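Long-range contacts in alginate lyase (Chitinophaga sp. MD30, PDB 6KCW), which cleaves the polysaccharide alginate, probably by beta-elimination, as a bacterial member of polysaccharide lyase family 36: residues A[45-50]-A[211-216]; A[90-95]-A[228-233]; A[66-71]-A[203-208]; A[96-101]-A[167-172]. All coordinates share one frame; numbering follows the deposited sequence.

The four contacts lie in a two-sheet, curved beta fold. Interactions 1, 2 and 4 pack one sheet against the other, whereas interaction 3 pairs neighbouring antiparallel strands, 60-69 and 206-215, within one of them. Interactions 1 and 2, with centres 6 Å apart, meet where Thr213 OG1 lies 2.7 Å from Tyr232 OH. Interactions 3 and 4, with centres 7 Å apart, meet where Asn208 OD1 lies 2.6 Å from Ser97 OG. Strand 206-215 serves interactions 1 and 3, whose centres are 24 Å apart; strand 94-99 runs from interaction 2 into interaction 4. Interaction 2 also reaches a bound phosphate, probably from the crystallisation liquor, through Lys91 and, on its other side, calcium through Asp233.

Interaction 1: residues A[45-50]-A[211-216]; sequences LRVTLL and FHTFRG
The carbonyl O of Leu49 accepts a 2.6 Å hydrogen bond from a water that in turn takes NE of Arg215 as donor, NE standing 3.1 Å from the water oxygen. This water lies in the plane of the guanidinium, at its edge, while CD1 of Leu49 sits over one face, near the rim. The other end of the group is held elsewhere, NH1 of Arg215 donating to Asp85 O. Leu49 CD1 also rests on the aliphatic part of the arginine, 3.8 Å from Arg215 CG. Its second branch turns to the backbone, with CD2 of Leu49 only 3.1 Å from O of Thr213, a tight fit. Further along, Val47 and Thr213 meet tip to tip, CG1 of Val47 being 3.6 Å from CG2 of Thr213. Both methyls lie anti to their own backbone N (Val47 chi1 174°), whereas Thr213 OG1 is directed elsewhere, with Tyr232 as its partner. The other valine branch, CG2 of Val47, slides past the Phe211 side chain and comes 3.8 Å from CZ of that ring. CD2 of Leu45 approaches the same ring obliquely, 4.0 Å from CE2 of Phe211. No direct hydrogen bond joins the two strands, which cross at -34° with axes 7.3 Å apart: the face-to-face sheet packing of a beta sandwich, consistent with the concanavalin-like clan of this lyase.

Interaction 2: residues A[90-95]-A[228-233]; sequences GKVGFG and SYIYYD. With CA (calcium ion), chain C; PO4 (phosphate ion), chain B.
Tyr232 reaches from one sheet of the beta sandwich to Gly93 on the other, at the corner where the chain turns between strands 89-92 and 94-99. Of the polar links, the one across the interface is a bond from Gly93 N to Tyr232 OH, 3.1 Å long and fairly straight at 164°. The same hydroxyl is also hydrogen-bonded to Thr213 OG1, so two groups hold this buried oxygen and fix the far end of the ring. The positive phi of Gly93 by itself favours glycine. The aromatic link is a T-shaped stack: the edge of Phe94 is turned to the face of Tyr232, with centroids 5.8 Å apart and planes at 78°. Phe211 meets both rings, stacking on Phe94 and meeting Tyr232 edge-to-face. Apolar packing is carried by Val92, whose CG2, anti to the backbone N (chi1 62° for CG1), is thereby brought to the edge of the Tyr232 ring near its plane, 3.8 Å from CE1, and 4.2 Å from CG2 of Ile230. Ionic contacts flank this core. Lys91 leads away from strand 228-233, and its NZ donates to O3 of a phosphate over 2.7 Å; Arg117 and Tyr133 also bind this ion, which may mark a pocket. Asp233, with Asn9, Asn11 and Gly43, binds calcium through both carboxylate oxygens, OD1 at 2.5 Å and OD2 at 2.7 Å from the metal.

Interaction 3: residues A[66-71]-A[203-208]; sequences VSDGTE and QRLIKN
Ile206 and Gly69 form an antiparallel hydrogen-bonded pair: Ile206 N donates to Gly69 O over 2.8 Å, and Gly69 N returns a 3.2 Å bond to Ile206 O. Farther along, Val66 N bonds to Lys207 O, 3.2 Å away. A weak salt bridge lies beyond, with Lys207 NZ 3.5 Å from Asp68 OD2; the lysine bends at chi4 (53°) to bring its amine back, and its CG also brushes that oxygen. Replacing Asp68 with alanine would probably leave Lys207 NZ without this acidic mate and its chain freer to swing. Around the pairing, Thr70 CG2 touches Leu205 CD2, at 3.7 Å, and, on another side, the guanidinium of Arg204, whose NE is bonded to Asn172 O, while Ile206 CD1 tucks against Thr70 O at 3.4 Å. The backbone bonds thus set the join of strands 60-69 and 206-215, and the weak salt bridge probably adds little to it.

Interaction 4: residues A[96-101]-A[167-172]; sequences FSIGEG and VYIKSN
The side chains of Phe96 and Val167 pass alongside one another, heading opposite ways, and CG1 of Val167 arrives in the plane of the phenyl ring, at its edge, 3.7 Å from CE2 of Phe96. Ile169 meets the same ring differently, setting CG2 obliquely against it, 3.6 Å from CD2 of Phe96. With CG1 of Ile169 anti to its backbone N (chi1 -172°), the longer arm runs out to Ile98, its CD1 still near CB of Phe96, while CG2 meets the ring. At the end of that arm, CD1 of Ile169 is 3.7 Å from CD1 of Ile98, which itself lies 4.2 Å from CA of Ser171, where the strand gives way to loop; the serine hydroxyl is bonded to Arg204 O. Ile206 touches Phe96, Ile98, Ile169 and Ser171, and Leu74 packs on both Phe96 and Val167. An alanine in place of Phe96 is likely to open a gap between the sheets, leaving Val167 CG1 and Ile169 CG2 without the ring they touch. The strands run almost parallel, 8° apart, with axes 9.0 Å from each other, and no hydrogen bond joins them. The nine-strand sheet, with strand 162-170, and the other sheet, with strand 94-99, face each other as in a beta sandwich; apart from the serine, hydrocarbon meets hydrocarbon, which implies cohesion here by shape and burial rather than by polar bonds.

Interaction 1: residues A[45-50]-A[211-216]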
loop_
_atom_site.group_PDB
_atom_site.type_symbol
_atom_site.label_atom_id
_atom_site.label_comp_id
_atom_site.label_asym_id
_atom_site.label_seq_id
_atom_site.Cartn_x
_atom_site.Cartn_y
_atom_site.Cartn_z
ATOM N N LEU A 45 -2.290 -15.008 0.525
ATOM C CA LEU A 45 -0.880 -14.674 0.367
ATOM C C LEU A 45 -0.330 -14.174 1.696
ATOM O O LEU A 45 -0.736 -13.115 2.189
ATOM C CB LEU A 45 -0.695 -13.630 -0.731
ATOM C CG LEU A 45 0.677 -12.990 -0.933
ATOM C CD1 LEU A 45 1.811 -14.023 -0.971
ATOM C CD2 LEU A 45 0.648 -12.173 -2.212
ATOM N N ARG A 46 0.600 -14.927 2.267
ATOM C CA ARG A 46 1.295 -14.521 3.481
ATOM C C ARG A 46 2.627 -13.891 3.116
ATOM O O ARG A 46 3.441 -14.506 2.414
ATOM C CB ARG A 46 1.525 -15.703 4.413
ATOM C CG ARG A 46 2.103 -15.309 5.755
ATOM C CD ARG A 46 2.534 -16.562 6.502
ATOM N NE ARG A 46 3.705 -17.169 5.879
ATOM C CZ ARG A 46 4.118 -18.412 6.119
ATOM N NH1 ARG A 46 3.443 -19.202 6.961
ATOM N NH2 ARG A 46 5.204 -18.876 5.507
ATOM N N VAL A 47 2.848 -12.675 3.599
ATOM C CA VAL A 47 4.124 -11.987 3.475
ATOM C C VAL A 47 4.817 -12.002 4.831
ATOM O O VAL A 47 4.178 -11.798 5.870
ATOM C CB VAL A 47 3.931 -10.549 2.950
ATOM C CG1 VAL A 47 5.255 -9.786 2.964
ATOM C CG2 VAL A 47 3.354 -10.580 1.536
ATOM N N THR A 48 6.125 -12.246 4.827
ATOM C CA THR A 48 6.915 -12.291 6.053
ATOM C C THR A 48 7.653 -10.975 6.268
ATOM O O THR A 48 8.308 -10.467 5.351
ATOM C CB THR A 48 7.936 -13.434 6.025
ATOM O OG1 THR A 48 7.261 -14.688 5.880
ATOM C CG2 THR A 48 8.726 -13.462 7.323
ATOM N N LEU A 49 7.556 -10.433 7.478
ATOM C CA LEU A 49 8.448 -9.375 7.936
ATOM C C LEU A 49 9.445 -9.993 8.911
ATOM O O LEU A 49 9.054 -10.451 9.993
ATOM C CB LEU A 49 7.683 -8.234 8.602
ATOM C CG LEU A 49 6.560 -7.556 7.810
ATOM C CD1 LEU A 49 5.816 -6.565 8.692
ATOM C CD2 LEU A 49 7.106 -6.883 6.567
ATOM N N LEU A 50 10.726 -10.003 8.532
ATOM C CA LEU A 50 11.745 -10.646 9.349
ATOM C C LEU A 50 12.167 -9.768 10.516
ATOM O O LEU A 50 12.220 -8.537 10.425
ATOM C CB LEU A 50 12.982 -11.019 8.529
ATOM C CG LEU A 50 12.851 -11.744 7.196
ATOM C CD1 LEU A 50 14.169 -11.727 6.469
ATOM C CD2 LEU A 50 12.400 -13.166 7.426
ATOM N N PHE A 211 2.767 -2.606 -3.818
ATOM C CA PHE A 211 2.510 -3.721 -2.903
ATOM C C PHE A 211 3.638 -3.688 -1.881
ATOM O O PHE A 211 4.654 -4.374 -2.030
ATOM C CB PHE A 211 2.434 -5.051 -3.636
ATOM C CG PHE A 211 2.155 -6.216 -2.735
ATOM C CD1 PHE A 211 1.438 -6.038 -1.558
ATOM C CD2 PHE A 211 2.616 -7.490 -3.051
ATOM C CE1 PHE A 211 1.185 -7.110 -0.720
ATOM C CE2 PHE A 211 2.365 -8.567 -2.218
ATOM C CZ PHE A 211 1.655 -8.376 -1.049
ATOM N N HIS A 212 3.467 -2.860 -0.855
ATOM C CA HIS A 212 4.507 -2.621 0.136
ATOM C C HIS A 212 4.099 -3.253 1.459
ATOM O O HIS A 212 3.050 -2.902 2.020
ATOM C CB HIS A 212 4.774 -1.122 0.297
ATOM C CG HIS A 212 5.400 -0.492 -0.909
ATOM N ND1 HIS A 212 5.864 0.801 -0.914
ATOM C CD2 HIS A 212 5.637 -0.981 -2.148
ATOM C CE1 HIS A 212 6.357 1.087 -2.106
ATOM N NE2 HIS A 212 6.226 0.024 -2.875
ATOM N N THR A 213 4.913 -4.205 1.931
ATOM C CA THR A 213 4.763 -4.827 3.247
ATOM C C THR A 213 6.123 -4.764 3.924
ATOM O O THR A 213 6.968 -5.636 3.700
ATOM C CB THR A 213 4.288 -6.264 3.152
ATOM O OG1 THR A 213 3.144 -6.341 2.289
ATOM C CG2 THR A 213 3.911 -6.782 4.539
ATOM N N PHE A 214 6.342 -3.733 4.740
ATOM C CA PHE A 214 7.615 -3.591 5.433
ATOM C C PHE A 214 7.438 -2.713 6.664
ATOM O O PHE A 214 6.495 -1.920 6.762
ATOM C CB PHE A 214 8.693 -3.030 4.504
ATOM C CG PHE A 214 8.473 -1.597 4.078
ATOM C CD1 PHE A 214 7.662 -1.292 2.990
ATOM C CD2 PHE A 214 9.131 -0.554 4.738
ATOM C CE1 PHE A 214 7.500 0.026 2.579
ATOM C CE2 PHE A 214 8.965 0.761 4.343
ATOM C CZ PHE A 214 8.150 1.055 3.260
ATOM N N ARG A 215 8.346 -2.896 7.618
ATOM C CA ARG A 215 8.376 -2.093 8.829
ATOM C C ARG A 215 9.184 -0.819 8.597
ATOM O O ARG A 215 10.184 -0.821 7.872
ATOM C CB ARG A 215 8.973 -2.883 9.994
ATOM C CG ARG A 215 8.165 -4.089 10.432
ATOM C CD ARG A 215 8.635 -4.584 11.792
ATOM N NE ARG A 215 8.020 -5.851 12.147
ATOM C CZ ARG A 215 6.904 -5.983 12.862
ATOM N NH1 ARG A 215 6.260 -4.914 13.323
ATOM N NH2 ARG A 215 6.433 -7.189 13.122
ATOM N N GLY A 216 8.747 0.269 9.217
ATOM C CA GLY A 216 9.405 1.547 9.059
ATOM C C GLY A 216 8.589 2.528 8.242
ATOM O O GLY A 216 7.634 2.133 7.583
HETATM O O HOH W 1 8.909 -8.848 12.056
#

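Interaction 2: residues A[90-95]-A[228-233]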
loop_
_atom_site.group_PDB
_atom_site.type_symbol
_atom_site.label_atom_id
_atom_site.label_comp_id
_atom_site.label_asym_id
_atom_site.label_seq_id
_atom_site.Cartn_x
_atom_site.Cartn_y
_atom_site.Cartn_z
ATOM N N GLY A 90 4.313 0.234 9.960
ATOM C CA GLY A 90 4.933 0.021 8.673
ATOM C C GLY A 90 3.884 0.116 7.586
ATOM O O GLY A 90 2.726 0.442 7.849
ATOM N N LYS A 91 4.311 -0.199 6.365
ATOM C CA LYS A 91 3.439 -0.177 5.195
ATOM C C LYS A 91 2.747 -1.535 5.014
ATOM O O LYS A 91 3.302 -2.589 5.336
ATOM C CB LYS A 91 4.244 0.190 3.939
ATOM C CG LYS A 91 4.575 1.691 3.757
ATOM C CD LYS A 91 5.374 2.270 4.934
ATOM C CE LYS A 91 5.924 3.665 4.670
ATOM N NZ LYS A 91 6.432 4.215 5.953
ATOM N N VAL A 92 1.527 -1.498 4.477
ATOM C CA VAL A 92 0.696 -2.692 4.336
ATOM C C VAL A 92 -0.192 -2.524 3.109
ATOM O O VAL A 92 -0.607 -1.420 2.771
ATOM C CB VAL A 92 -0.147 -2.937 5.616
ATOM C CG1 VAL A 92 -1.098 -1.770 5.878
ATOM C CG2 VAL A 92 -0.910 -4.253 5.534
ATOM N N GLY A 93 -0.465 -3.633 2.426
ATOM C CA GLY A 93 -1.482 -3.659 1.389
ATOM C C GLY A 93 -1.098 -2.951 0.096
ATOM O O GLY A 93 0.033 -2.557 -0.134
ATOM N N PHE A 94 -2.109 -2.774 -0.744
ATOM C CA PHE A 94 -1.941 -2.357 -2.126
ATOM C C PHE A 94 -2.358 -0.904 -2.295
ATOM O O PHE A 94 -3.450 -0.514 -1.872
ATOM C CB PHE A 94 -2.759 -3.265 -3.047
ATOM C CG PHE A 94 -2.254 -4.687 -3.083
ATOM C CD1 PHE A 94 -2.612 -5.587 -2.097
ATOM C CD2 PHE A 94 -1.404 -5.109 -4.095
ATOM C CE1 PHE A 94 -2.141 -6.891 -2.128
ATOM C CE2 PHE A 94 -0.931 -6.408 -4.135
ATOM C CZ PHE A 94 -1.288 -7.302 -3.149
ATOM N N GLY A 95 -1.474 -0.107 -2.898
ATOM C CA GLY A 95 -1.747 1.279 -3.193
ATOM C C GLY A 95 -1.321 1.670 -4.595
ATOM O O GLY A 95 -1.122 0.812 -5.460
ATOM N N SER A 228 7.145 -11.840 11.882
ATOM C CA SER A 228 5.705 -11.613 11.922
ATOM C C SER A 228 5.129 -11.742 10.519
ATOM O O SER A 228 5.846 -11.640 9.519
ATOM C CB SER A 228 5.362 -10.246 12.514
ATOM O OG SER A 228 5.318 -10.307 13.928
ATOM N N TYR A 229 3.816 -11.964 10.452
ATOM C CA TYR A 229 3.170 -12.344 9.206
ATOM C C TYR A 229 1.932 -11.489 8.950
ATOM O O TYR A 229 1.244 -11.067 9.886
ATOM C CB TYR A 229 2.810 -13.842 9.230
ATOM C CG TYR A 229 4.017 -14.732 9.531
ATOM C CD1 TYR A 229 4.837 -15.201 8.510
ATOM C CD2 TYR A 229 4.338 -15.079 10.842
ATOM C CE1 TYR A 229 5.938 -16.008 8.784
ATOM C CE2 TYR A 229 5.442 -15.876 11.129
ATOM C CZ TYR A 229 6.238 -16.336 10.099
ATOM O OH TYR A 229 7.328 -17.127 10.394
ATOM N N ILE A 230 1.682 -11.210 7.672
ATOM C CA ILE A 230 0.493 -10.505 7.214
ATOM C C ILE A 230 -0.090 -11.294 6.048
ATOM O O ILE A 230 0.651 -11.808 5.201
ATOM C CB ILE A 230 0.822 -9.050 6.797
ATOM C CG1 ILE A 230 1.366 -8.254 7.988
ATOM C CG2 ILE A 230 -0.394 -8.355 6.191
ATOM C CD1 ILE A 230 2.132 -7.025 7.597
ATOM N N TYR A 231 -1.411 -11.409 6.004
ATOM C CA TYR A 231 -2.078 -12.201 4.982
ATOM C C TYR A 231 -2.987 -11.317 4.138
ATOM O O TYR A 231 -3.827 -10.589 4.676
ATOM C CB TYR A 231 -2.889 -13.322 5.619
ATOM C CG TYR A 231 -2.120 -14.225 6.563
ATOM C CD1 TYR A 231 -1.920 -13.868 7.892
ATOM C CD2 TYR A 231 -1.621 -15.447 6.134
ATOM C CE1 TYR A 231 -1.240 -14.703 8.760
ATOM C CE2 TYR A 231 -0.944 -16.285 6.997
ATOM C CZ TYR A 231 -0.760 -15.904 8.303
ATOM O OH TYR A 231 -0.085 -16.730 9.155
ATOM N N TYR A 232 -2.828 -11.398 2.820
ATOM C CA TYR A 232 -3.681 -10.711 1.863
ATOM C C TYR A 232 -4.521 -11.716 1.075
ATOM O O TYR A 232 -4.158 -12.888 0.927
ATOM C CB TYR A 232 -2.841 -9.858 0.902
ATOM C CG TYR A 232 -1.885 -8.906 1.600
ATOM C CD1 TYR A 232 -2.340 -7.709 2.148
ATOM C CD2 TYR A 232 -0.527 -9.199 1.707
ATOM C CE1 TYR A 232 -1.469 -6.836 2.782
ATOM C CE2 TYR A 232 0.336 -8.340 2.347
ATOM C CZ TYR A 232 -0.141 -7.156 2.880
ATOM O OH TYR A 232 0.712 -6.290 3.517
ATOM N N ASP A 233 -5.646 -11.236 0.544
ATOM C CA ASP A 233 -6.534 -12.080 -0.242
ATOM C C ASP A 233 -7.414 -11.209 -1.131
ATOM O O ASP A 233 -7.653 -10.030 -0.842
ATOM C CB ASP A 233 -7.407 -12.955 0.663
ATOM C CG ASP A 233 -7.866 -14.228 -0.019
ATOM O OD1 ASP A 233 -7.781 -14.294 -1.267
ATOM O OD2 ASP A 233 -8.304 -15.156 0.701
HETATM CA CA CA C . -8.097 -16.748 -1.430
HETATM P P PO4 B . 8.605 6.692 3.995
HETATM O O1 PO4 B . 8.464 5.585 2.982
HETATM O O2 PO4 B . 10.066 7.065 4.122
HETATM O O3 PO4 B . 8.169 6.233 5.369
HETATM O O4 PO4 B . 7.822 7.927 3.523
HETATM O O HOH W 2 -9.153 -18.250 -0.352
HETATM O O HOH W 3 -10.520 -15.880 -2.142
#

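Interaction 3: residues A[66-71]-A[203-208]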
loop_
_atom_site.group_PDB
_atom_site.type_symbol
_atom_site.label_atom_id
_atom_site.label_comp_id
_atom_site.label_asym_id
_atom_site.label_seq_id
_atom_site.Cartn_x
_atom_site.Cartn_y
_atom_site.Cartn_z
ATOM N N VAL A 66 1.385 -0.740 -13.960
ATOM C CA VAL A 66 0.035 -0.876 -14.493
ATOM C C VAL A 66 -0.123 0.104 -15.644
ATOM O O VAL A 66 0.625 1.076 -15.780
ATOM C CB VAL A 66 -1.064 -0.644 -13.436
ATOM C CG1 VAL A 66 -0.855 -1.555 -12.234
ATOM C CG2 VAL A 66 -1.102 0.832 -13.029
ATOM N N SER A 67 -1.094 -0.184 -16.500
ATOM C CA SER A 67 -1.393 0.711 -17.601
ATOM C C SER A 67 -1.725 2.087 -17.049
ATOM O O SER A 67 -2.528 2.215 -16.122
ATOM C CB SER A 67 -2.552 0.158 -18.415
ATOM O OG SER A 67 -2.986 1.100 -19.364
ATOM N N ASP A 68 -1.073 3.112 -17.599
ATOM C CA ASP A 68 -1.243 4.467 -17.095
ATOM C C ASP A 68 -2.682 4.927 -17.266
ATOM O O ASP A 68 -3.314 4.677 -18.296
ATOM C CB ASP A 68 -0.312 5.429 -17.828
ATOM C CG ASP A 68 1.146 5.203 -17.488
ATOM O OD1 ASP A 68 1.470 4.083 -17.030
ATOM O OD2 ASP A 68 1.960 6.148 -17.672
ATOM N N GLY A 69 -3.193 5.615 -16.249
ATOM C CA GLY A 69 -4.528 6.177 -16.299
ATOM C C GLY A 69 -4.674 7.286 -15.284
ATOM O O GLY A 69 -3.783 7.537 -14.470
ATOM N N THR A 70 -5.837 7.943 -15.345
ATOM C CA THR A 70 -6.204 9.030 -14.445
ATOM C C THR A 70 -7.120 8.600 -13.309
ATOM O O THR A 70 -7.234 9.343 -12.327
ATOM C CB THR A 70 -6.899 10.155 -15.222
ATOM O OG1 THR A 70 -8.049 9.630 -15.902
ATOM C CG2 THR A 70 -5.951 10.749 -16.244
ATOM N N GLU A 71 -7.773 7.433 -13.422
ATOM C CA GLU A 71 -8.703 6.933 -12.413
ATOM C C GLU A 71 -8.487 5.451 -12.177
ATOM O O GLU A 71 -8.590 4.645 -13.109
ATOM C CB GLU A 71 -10.157 7.148 -12.815
ATOM C CG GLU A 71 -10.697 8.468 -12.379
ATOM C CD GLU A 71 -10.763 9.426 -13.525
ATOM O OE1 GLU A 71 -11.324 10.526 -13.334
ATOM O OE2 GLU A 71 -10.272 9.071 -14.622
ATOM N N GLN A 203 3.709 14.161 -15.373
ATOM C CA GLN A 203 3.825 13.187 -14.296
ATOM C C GLN A 203 2.496 12.955 -13.575
ATOM O O GLN A 203 2.496 12.425 -12.465
ATOM C CB GLN A 203 4.887 13.640 -13.293
ATOM C CG GLN A 203 6.335 13.658 -13.815
ATOM C CD GLN A 203 6.844 12.270 -14.189
ATOM O OE1 GLN A 203 6.231 11.250 -13.851
ATOM N NE2 GLN A 203 7.957 12.227 -14.903
ATOM N N ARG A 204 1.364 13.352 -14.167
ATOM C CA ARG A 204 0.087 13.332 -13.450
ATOM C C ARG A 204 -0.574 11.966 -13.406
ATOM O O ARG A 204 -1.507 11.784 -12.619
ATOM C CB ARG A 204 -0.893 14.319 -14.082
ATOM C CG ARG A 204 -1.104 14.078 -15.560
ATOM C CD ARG A 204 -1.959 15.182 -16.144
ATOM N NE ARG A 204 -3.300 15.077 -15.586
ATOM C CZ ARG A 204 -4.319 14.485 -16.193
ATOM N NH1 ARG A 204 -4.165 13.967 -17.402
ATOM N NH2 ARG A 204 -5.488 14.417 -15.588
ATOM N N LEU A 205 -0.113 11.006 -14.205
ATOM C CA LEU A 205 -0.813 9.740 -14.377
ATOM C C LEU A 205 -0.503 8.750 -13.262
ATOM O O LEU A 205 0.613 8.689 -12.743
ATOM C CB LEU A 205 -0.442 9.111 -15.718
ATOM C CG LEU A 205 -0.828 10.014 -16.888
ATOM C CD1 LEU A 205 -0.606 9.339 -18.226
ATOM C CD2 LEU A 205 -2.264 10.419 -16.736
ATOM N N ILE A 206 -1.518 7.977 -12.884
ATOM C CA ILE A 206 -1.276 6.779 -12.094
ATOM C C ILE A 206 -0.474 5.815 -12.952
ATOM O O ILE A 206 -0.900 5.432 -14.048
ATOM C CB ILE A 206 -2.589 6.140 -11.627
ATOM C CG1 ILE A 206 -3.366 7.105 -10.740
ATOM C CG2 ILE A 206 -2.300 4.873 -10.881
ATOM C CD1 ILE A 206 -4.750 7.303 -11.214
ATOM N N LYS A 207 0.695 5.425 -12.461
ATOM C CA LYS A 207 1.629 4.648 -13.254
ATOM C C LYS A 207 1.815 3.223 -12.763
ATOM O O LYS A 207 2.010 2.325 -13.583
ATOM C CB LYS A 207 2.992 5.349 -13.301
ATOM C CG LYS A 207 3.041 6.490 -14.306
ATOM C CD LYS A 207 4.390 7.163 -14.306
ATOM C CE LYS A 207 4.646 7.839 -15.648
ATOM N NZ LYS A 207 3.536 8.771 -16.047
ATOM N N ASN A 208 1.769 2.978 -11.457
ATOM C CA ASN A 208 1.888 1.600 -11.033
ATOM C C ASN A 208 1.217 1.397 -9.683
ATOM O O ASN A 208 0.929 2.347 -8.950
ATOM C CB ASN A 208 3.363 1.132 -11.052
ATOM C CG ASN A 208 4.268 1.879 -10.097
ATOM O OD1 ASN A 208 3.943 2.079 -8.927
ATOM N ND2 ASN A 208 5.448 2.245 -10.585
#

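Interaction 4: residues A[96-101]-A[167-172]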
loop_
_atom_site.group_PDB
_atom_site.type_symbol
_atom_site.label_atom_id
_atom_site.label_comp_id
_atom_site.label_asym_id
_atom_site.label_seq_id
_atom_site.Cartn_x
_atom_site.Cartn_y
_atom_site.Cartn_z
ATOM N N PHE A 96 -1.163 2.973 -4.827
ATOM C CA PHE A 96 -0.876 3.499 -6.152
ATOM C C PHE A 96 0.213 4.547 -6.055
ATOM O O PHE A 96 0.442 5.139 -4.997
ATOM C CB PHE A 96 -2.123 4.114 -6.805
ATOM C CG PHE A 96 -3.211 3.109 -7.099
ATOM C CD1 PHE A 96 -3.115 2.268 -8.198
ATOM C CD2 PHE A 96 -4.328 3.011 -6.281
ATOM C CE1 PHE A 96 -4.115 1.341 -8.474
ATOM C CE2 PHE A 96 -5.337 2.092 -6.556
ATOM C CZ PHE A 96 -5.232 1.261 -7.656
ATOM N N SER A 97 0.876 4.777 -7.191
ATOM C CA SER A 97 1.907 5.791 -7.313
ATOM C C SER A 97 1.687 6.599 -8.583
ATOM O O SER A 97 1.610 6.037 -9.678
ATOM C CB SER A 97 3.283 5.163 -7.375
ATOM O OG SER A 97 3.424 4.627 -8.670
ATOM N N ILE A 98 1.652 7.917 -8.439
ATOM C CA ILE A 98 1.516 8.845 -9.555
ATOM C C ILE A 98 2.879 9.447 -9.866
ATOM O O ILE A 98 3.662 9.739 -8.953
ATOM C CB ILE A 98 0.474 9.933 -9.225
ATOM C CG1 ILE A 98 -0.929 9.330 -9.248
ATOM C CG2 ILE A 98 0.576 11.102 -10.184
ATOM C CD1 ILE A 98 -2.032 10.327 -8.931
ATOM N N GLY A 99 3.175 9.608 -11.160
ATOM C CA GLY A 99 4.414 10.245 -11.593
ATOM C C GLY A 99 5.662 9.550 -11.085
ATOM O O GLY A 99 5.833 8.334 -11.223
ATOM N N GLU A 100 6.563 10.342 -10.496
ATOM C CA GLU A 100 7.795 9.827 -9.897
ATOM C C GLU A 100 7.528 8.961 -8.666
ATOM O O GLU A 100 8.479 8.401 -8.111
ATOM C CB GLU A 100 8.742 10.998 -9.537
ATOM C CG GLU A 100 9.617 11.518 -10.702
ATOM C CD GLU A 100 10.481 12.759 -10.364
ATOM O OE1 GLU A 100 10.828 13.486 -11.324
ATOM O OE2 GLU A 100 10.817 13.024 -9.174
ATOM N N GLY A 101 6.271 8.848 -8.223
ATOM C CA GLY A 101 5.910 8.019 -7.079
ATOM C C GLY A 101 6.606 8.366 -5.773
ATOM O O GLY A 101 7.223 7.502 -5.147
ATOM N N VAL A 167 -9.443 1.220 -2.148
ATOM C CA VAL A 167 -8.660 2.415 -2.441
ATOM C C VAL A 167 -9.115 2.966 -3.786
ATOM O O VAL A 167 -9.335 2.204 -4.731
ATOM C CB VAL A 167 -7.146 2.114 -2.457
ATOM C CG1 VAL A 167 -6.393 3.178 -3.212
ATOM C CG2 VAL A 167 -6.613 1.968 -1.040
ATOM N N TYR A 168 -9.281 4.285 -3.858
ATOM C CA TYR A 168 -9.656 4.985 -5.080
ATOM C C TYR A 168 -8.761 6.203 -5.226
ATOM O O TYR A 168 -8.569 6.950 -4.258
ATOM C CB TYR A 168 -11.124 5.431 -5.051
ATOM C CG TYR A 168 -11.516 6.343 -6.199
ATOM C CD1 TYR A 168 -11.340 5.941 -7.513
ATOM C CD2 TYR A 168 -12.088 7.591 -5.969
ATOM C CE1 TYR A 168 -11.705 6.751 -8.570
ATOM C CE2 TYR A 168 -12.456 8.420 -7.026
ATOM C CZ TYR A 168 -12.263 7.984 -8.327
ATOM O OH TYR A 168 -12.607 8.782 -9.397
ATOM N N ILE A 169 -8.232 6.412 -6.429
ATOM C CA ILE A 169 -7.295 7.500 -6.700
ATOM C C ILE A 169 -7.658 8.139 -8.034
ATOM O O ILE A 169 -8.068 7.457 -8.979
ATOM C CB ILE A 169 -5.833 7.002 -6.696
ATOM C CG1 ILE A 169 -4.856 8.171 -6.791
ATOM C CG2 ILE A 169 -5.581 6.050 -7.845
ATOM C CD1 ILE A 169 -3.461 7.739 -6.751
ATOM N N LYS A 170 -7.531 9.460 -8.098
ATOM C CA LYS A 170 -7.808 10.216 -9.312
ATOM C C LYS A 170 -6.726 11.270 -9.478
ATOM O O LYS A 170 -6.445 12.021 -8.539
ATOM C CB LYS A 170 -9.191 10.859 -9.240
ATOM C CG LYS A 170 -9.599 11.698 -10.432
ATOM C CD LYS A 170 -10.776 12.564 -10.008
ATOM C CE LYS A 170 -11.765 12.778 -11.137
ATOM N NZ LYS A 170 -11.477 14.011 -11.907
ATOM N N SER A 171 -6.112 11.309 -10.660
ATOM C CA SER A 171 -5.143 12.351 -10.977
ATOM C C SER A 171 -5.764 13.741 -10.872
ATOM O O SER A 171 -6.962 13.937 -11.113
ATOM C CB SER A 171 -4.603 12.154 -12.389
ATOM O OG SER A 171 -4.211 10.818 -12.579
ATOM N N ASN A 172 -4.927 14.719 -10.521
ATOM C CA ASN A 172 -5.314 16.112 -10.653
ATOM C C ASN A 172 -4.865 16.588 -12.031
ATOM O O ASN A 172 -4.276 15.831 -12.806
ATOM C CB ASN A 172 -4.747 16.949 -9.505
ATOM C CG ASN A 172 -3.248 17.256 -9.662
ATOM O OD1 ASN A 172 -2.385 16.424 -9.349
ATOM N ND2 ASN A 172 -2.939 18.464 -10.123
#